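Local coordinates for extracellular matrix-binding protein ebh (Staphylococcus aureus subsp. aureus, PDB 4KJM) that probably acts as a bacterial adhesin that binds the extracellular matrix, this fragment combining a FIVAR domain with a GA module, at residues T75-L78 against N79-K82; S93-N96 against Q97-D101. All coordinates share one frame; numbering follows the deposited sequence.

Overall arrangement
Both contacts are local and lie within the GA module. Interaction 1 comes first along the chain, on the first turns of helix 74-90. Interaction 2 follows, in the loop after that helix and the first turn of helix 97-108. Their centres are about 23 Å apart and their nearest atoms about 10 Å, so they do not touch. The centre of interaction 1 is about 9 Å from the centre of the chain, and that of interaction 2 about 30 Å. Helix 113-127 is touched by side chains of both. Interaction 1 thus lies where the module meets helix 21-24 and the second subunit, while interaction 2 caps the next helix at the module's far end.

Interaction 1 (T75-L78 against N79-K82); sequences TQNL and NNAK
L78 and K82, one helical turn apart, make the apolar side-chain contact between T75-L78 and N79-K82. The lysine chain is extended beyond CG and runs obliquely past the leucine. L78 CD1 lies 3.9 Å from K82 CE. In L78, CG points away from the backbone N (chi1 177°), which places the isobutyl group near the methylenes of K82.

The backbone supplies four i to i+4 hydrogen bonds. N79 N to T75 O, N80 N to Q76 O, A81 N to N77 O and K82 N to L78 O each measure 2.9 Å. All are fairly straight, at 160-167° at the hydrogen.

On one side of the helix, a water spans the polar side chains of N77 and N80. It accepts from N80 ND2 at 2.6 Å and donates weakly to N77 OD1 at 3.3 Å. The N80 amide carbon CG rests 3.2 Å from Q76 O. N77 ND2 is held by D25 O and D27 OD1, so both ends of this amide have partners, and T75 OG1 is bonded to N22 OD1. At the subunit interface, N79 OD1 and K82 NZ both bond to T9 OG1 of the second subunit, and K82 NZ also donates to G5 O of that subunit and to N108 O of its own chain.

This is regular alpha-helix near the start of helix 74-90, with A81 and L78 packing on V113 of helix 113-127 in the helical bundle of the GA module and another face against the second subunit.

Interaction 2 (S93-N96 against Q97-D101); sequences SDLN and QKQKD. With ZN (zinc ion), chain M.
N96 and Q99 grip each other through two reciprocal hydrogen bonds. Q99 N donates to N96 OD1 at 2.8 Å, almost in line with the carbonyl bond and nearly straight at the hydrogen (171°). In return, N96 N donates to Q99 OE1, also at 2.8 Å, from slightly off the plane of that amide. The two side chains run nearly perpendicular, and their amide planes are 30° apart. The chi1 of N96 (65°) turns OD1 back to the N-H of Q99 at the start of the helix. This is a capping box, with N96 as the N-cap of helix 97-108. K100 N continues the turn by bonding to N96 O at 3.0 Å.

L95 flanks the box. Its CB meets K100 CG at 3.8 Å. The side chains of L95 and Q99 both touch L126 of helix 113-127, and L95 also touches N127. The K100 chain bends at its last torsion, and NZ reaches back to A92 O and I89 O.

Further out, D94 N is bonded to N127 OD1. The D94 carboxylate chelates a zinc ion with both oxygens, OD2 at 2.2 Å and OD1 at 2.5 Å. Two waters also coordinate this metal, and S93 OG donates weakly to D94 OD1.

Interaction 1 (T75-L78 against N79-K82)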
loop_
_atom_site.group_PDB
_atom_site.type_symbol
_atom_site.label_atom_id
_atom_site.label_comp_id
_atom_site.label_asym_id
_atom_site.label_seq_id
_atom_site.Cartn_x
_atom_site.Cartn_y
_atom_site.Cartn_z
ATOM N N THR A 75 -2.742 9.161 4.212
ATOM C CA THR A 75 -1.406 9.608 4.525
ATOM C C THR A 75 -1.274 11.134 4.473
ATOM O O THR A 75 -0.786 11.760 5.441
ATOM C CB THR A 75 -0.395 8.973 3.555
ATOM O OG1 THR A 75 -0.520 7.551 3.610
ATOM C CG2 THR A 75 0.980 9.309 3.936
ATOM N N GLN A 76 -1.771 11.726 3.376
ATOM C CA GLN A 76 -1.767 13.194 3.258
ATOM C C GLN A 76 -2.667 13.834 4.308
ATOM O O GLN A 76 -2.299 14.852 4.881
ATOM C CB GLN A 76 -2.106 13.666 1.824
ATOM C CG GLN A 76 -3.560 14.092 1.601
ATOM C CD GLN A 76 -3.817 14.897 0.279
ATOM O OE1 GLN A 76 -4.844 14.706 -0.441
ATOM N NE2 GLN A 76 -2.905 15.828 -0.016
ATOM N N ASN A 77 -3.804 13.218 4.613
ATOM C CA ASN A 77 -4.676 13.745 5.697
ATOM C C ASN A 77 -3.959 13.762 7.064
ATOM O O ASN A 77 -4.106 14.687 7.872
ATOM C CB ASN A 77 -5.969 12.945 5.792
ATOM C CG ASN A 77 -6.960 13.331 4.725
ATOM O OD1 ASN A 77 -6.762 14.354 4.090
ATOM N ND2 ASN A 77 -8.030 12.505 4.510
ATOM N N LEU A 78 -3.236 12.703 7.355
ATOM C CA LEU A 78 -2.420 12.666 8.550
ATOM C C LEU A 78 -1.360 13.740 8.551
ATOM O O LEU A 78 -1.232 14.457 9.547
ATOM C CB LEU A 78 -1.795 11.297 8.740
ATOM C CG LEU A 78 -0.860 11.114 9.907
ATOM C CD1 LEU A 78 -1.502 11.535 11.227
ATOM C CD2 LEU A 78 -0.310 9.664 9.907
ATOM N N ASN A 79 -0.600 13.881 7.458
ATOM C CA ASN A 79 0.402 14.967 7.430
ATOM C C ASN A 79 -0.219 16.353 7.585
ATOM O O ASN A 79 0.374 17.231 8.243
ATOM C CB ASN A 79 1.319 14.854 6.208
ATOM C CG ASN A 79 2.277 13.651 6.289
ATOM O OD1 ASN A 79 2.741 13.291 7.361
ATOM N ND2 ASN A 79 2.595 13.072 5.156
ATOM N N ASN A 80 -1.388 16.566 6.975
ATOM C CA ASN A 80 -2.095 17.831 7.113
ATOM C C ASN A 80 -2.547 18.095 8.541
ATOM O O ASN A 80 -2.455 19.208 9.052
ATOM C CB ASN A 80 -3.309 17.878 6.188
ATOM C CG ASN A 80 -2.933 18.031 4.726
ATOM O OD1 ASN A 80 -1.797 18.314 4.400
ATOM N ND2 ASN A 80 -3.898 17.795 3.835
ATOM N N ALA A 81 -3.068 17.061 9.181
ATOM C CA ALA A 81 -3.437 17.128 10.601
ATOM C C ALA A 81 -2.307 17.408 11.565
ATOM O O ALA A 81 -2.474 18.219 12.482
ATOM C CB ALA A 81 -4.164 15.858 11.015
ATOM N N LYS A 82 -1.152 16.802 11.325
ATOM C CA LYS A 82 0.054 17.109 12.061
ATOM C C LYS A 82 0.455 18.620 11.918
ATOM O O LYS A 82 0.732 19.263 12.918
ATOM C CB LYS A 82 1.187 16.218 11.580
ATOM C CG LYS A 82 1.047 14.743 11.970
ATOM C CD LYS A 82 2.275 13.964 11.543
ATOM C CE LYS A 82 2.216 12.476 11.900
ATOM N NZ LYS A 82 3.545 11.784 11.715
HETATM O O HOH W 1 -6.231 17.527 5.017
#

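Interaction 2 (S93-N96 against Q97-D101)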
loop_
_atom_site.group_PDB
_atom_site.type_symbol
_atom_site.label_atom_id
_atom_site.label_comp_id
_atom_site.label_asym_id
_atom_site.label_seq_id
_atom_site.Cartn_x
_atom_site.Cartn_y
_atom_site.Cartn_z
ATOM N N SER A 93 0.323 31.446 22.393
ATOM C CA SER A 93 1.212 32.398 23.050
ATOM C C SER A 93 1.398 32.232 24.546
ATOM O O SER A 93 2.351 32.796 25.105
ATOM C CB SER A 93 0.692 33.807 22.794
ATOM O OG SER A 93 -0.618 33.929 23.316
ATOM N N ASP A 94 0.487 31.515 25.206
ATOM C CA ASP A 94 0.562 31.352 26.644
ATOM C C ASP A 94 1.336 30.116 27.082
ATOM O O ASP A 94 1.706 30.003 28.258
ATOM C CB ASP A 94 -0.838 31.357 27.244
ATOM C CG ASP A 94 -1.496 32.741 27.188
ATOM O OD1 ASP A 94 -0.873 33.697 26.684
ATOM O OD2 ASP A 94 -2.632 32.891 27.686
ATOM N N LEU A 95 1.607 29.211 26.145
ATOM C CA LEU A 95 2.346 27.984 26.456
ATOM C C LEU A 95 3.820 28.273 26.588
ATOM O O LEU A 95 4.351 29.092 25.859
ATOM C CB LEU A 95 2.118 26.924 25.378
ATOM C CG LEU A 95 0.647 26.557 25.134
ATOM C CD1 LEU A 95 0.556 25.439 24.093
ATOM C CD2 LEU A 95 -0.027 26.100 26.411
ATOM N N ASN A 96 4.483 27.642 27.550
ATOM C CA ASN A 96 5.911 27.818 27.648
ATOM C C ASN A 96 6.574 26.845 26.686
ATOM O O ASN A 96 5.917 25.996 26.074
ATOM C CB ASN A 96 6.422 27.675 29.094
ATOM C CG ASN A 96 6.241 26.277 29.650
ATOM O OD1 ASN A 96 6.346 25.299 28.944
ATOM N ND2 ASN A 96 6.005 26.189 30.929
ATOM N N GLN A 97 7.875 27.004 26.518
ATOM C CA GLN A 97 8.618 26.234 25.546
ATOM C C GLN A 97 8.557 24.738 25.794
ATOM O O GLN A 97 8.506 23.932 24.846
ATOM C CB GLN A 97 10.070 26.690 25.565
ATOM C CG GLN A 97 10.946 25.969 24.574
ATOM C CD GLN A 97 10.511 26.220 23.139
ATOM O OE1 GLN A 97 9.843 27.229 22.818
ATOM N NE2 GLN A 97 10.888 25.296 22.253
ATOM N N LYS A 98 8.624 24.358 27.060
ATOM C CA LYS A 98 8.524 22.946 27.477
ATOM C C LYS A 98 7.195 22.301 27.048
ATOM O O LYS A 98 7.172 21.206 26.476
ATOM C CB LYS A 98 8.645 22.898 28.994
ATOM C CG LYS A 98 9.022 21.545 29.554
ATOM C CD LYS A 98 8.737 21.493 31.047
ATOM C CE LYS A 98 9.024 20.119 31.649
ATOM N NZ LYS A 98 9.140 20.163 33.130
ATOM N N GLN A 99 6.103 22.999 27.303
ATOM C CA GLN A 99 4.791 22.532 26.872
ATOM C C GLN A 99 4.685 22.446 25.353
ATOM O O GLN A 99 4.191 21.461 24.821
ATOM C CB GLN A 99 3.690 23.449 27.393
ATOM C CG GLN A 99 3.571 23.449 28.900
ATOM C CD GLN A 99 2.823 24.625 29.467
ATOM O OE1 GLN A 99 2.908 25.762 28.970
ATOM N NE2 GLN A 99 2.064 24.356 30.544
ATOM N N LYS A 100 5.110 23.493 24.655
ATOM C CA LYS A 100 5.094 23.459 23.202
ATOM C C LYS A 100 5.885 22.269 22.633
ATOM O O LYS A 100 5.386 21.541 21.785
ATOM C CB LYS A 100 5.643 24.769 22.623
ATOM C CG LYS A 100 4.717 25.959 22.721
ATOM C CD LYS A 100 5.451 27.200 22.198
ATOM C CE LYS A 100 4.725 28.496 22.517
ATOM N NZ LYS A 100 3.856 28.950 21.409
ATOM N N ASP A 101 7.092 22.058 23.135
ATOM C CA ASP A 101 7.923 20.935 22.740
ATOM C C ASP A 101 7.231 19.587 22.957
ATOM O O ASP A 101 7.256 18.702 22.097
ATOM C CB ASP A 101 9.246 20.967 23.510
ATOM C CG ASP A 101 10.180 22.046 23.017
ATOM O OD1 ASP A 101 9.898 22.597 21.926
ATOM O OD2 ASP A 101 11.201 22.371 23.707
HETATM ZN ZN ZN M . -2.992 35.030 27.138
HETATM O O HOH W 2 -4.726 34.049 26.953
HETATM O O HOH W 3 -3.021 36.279 25.581
#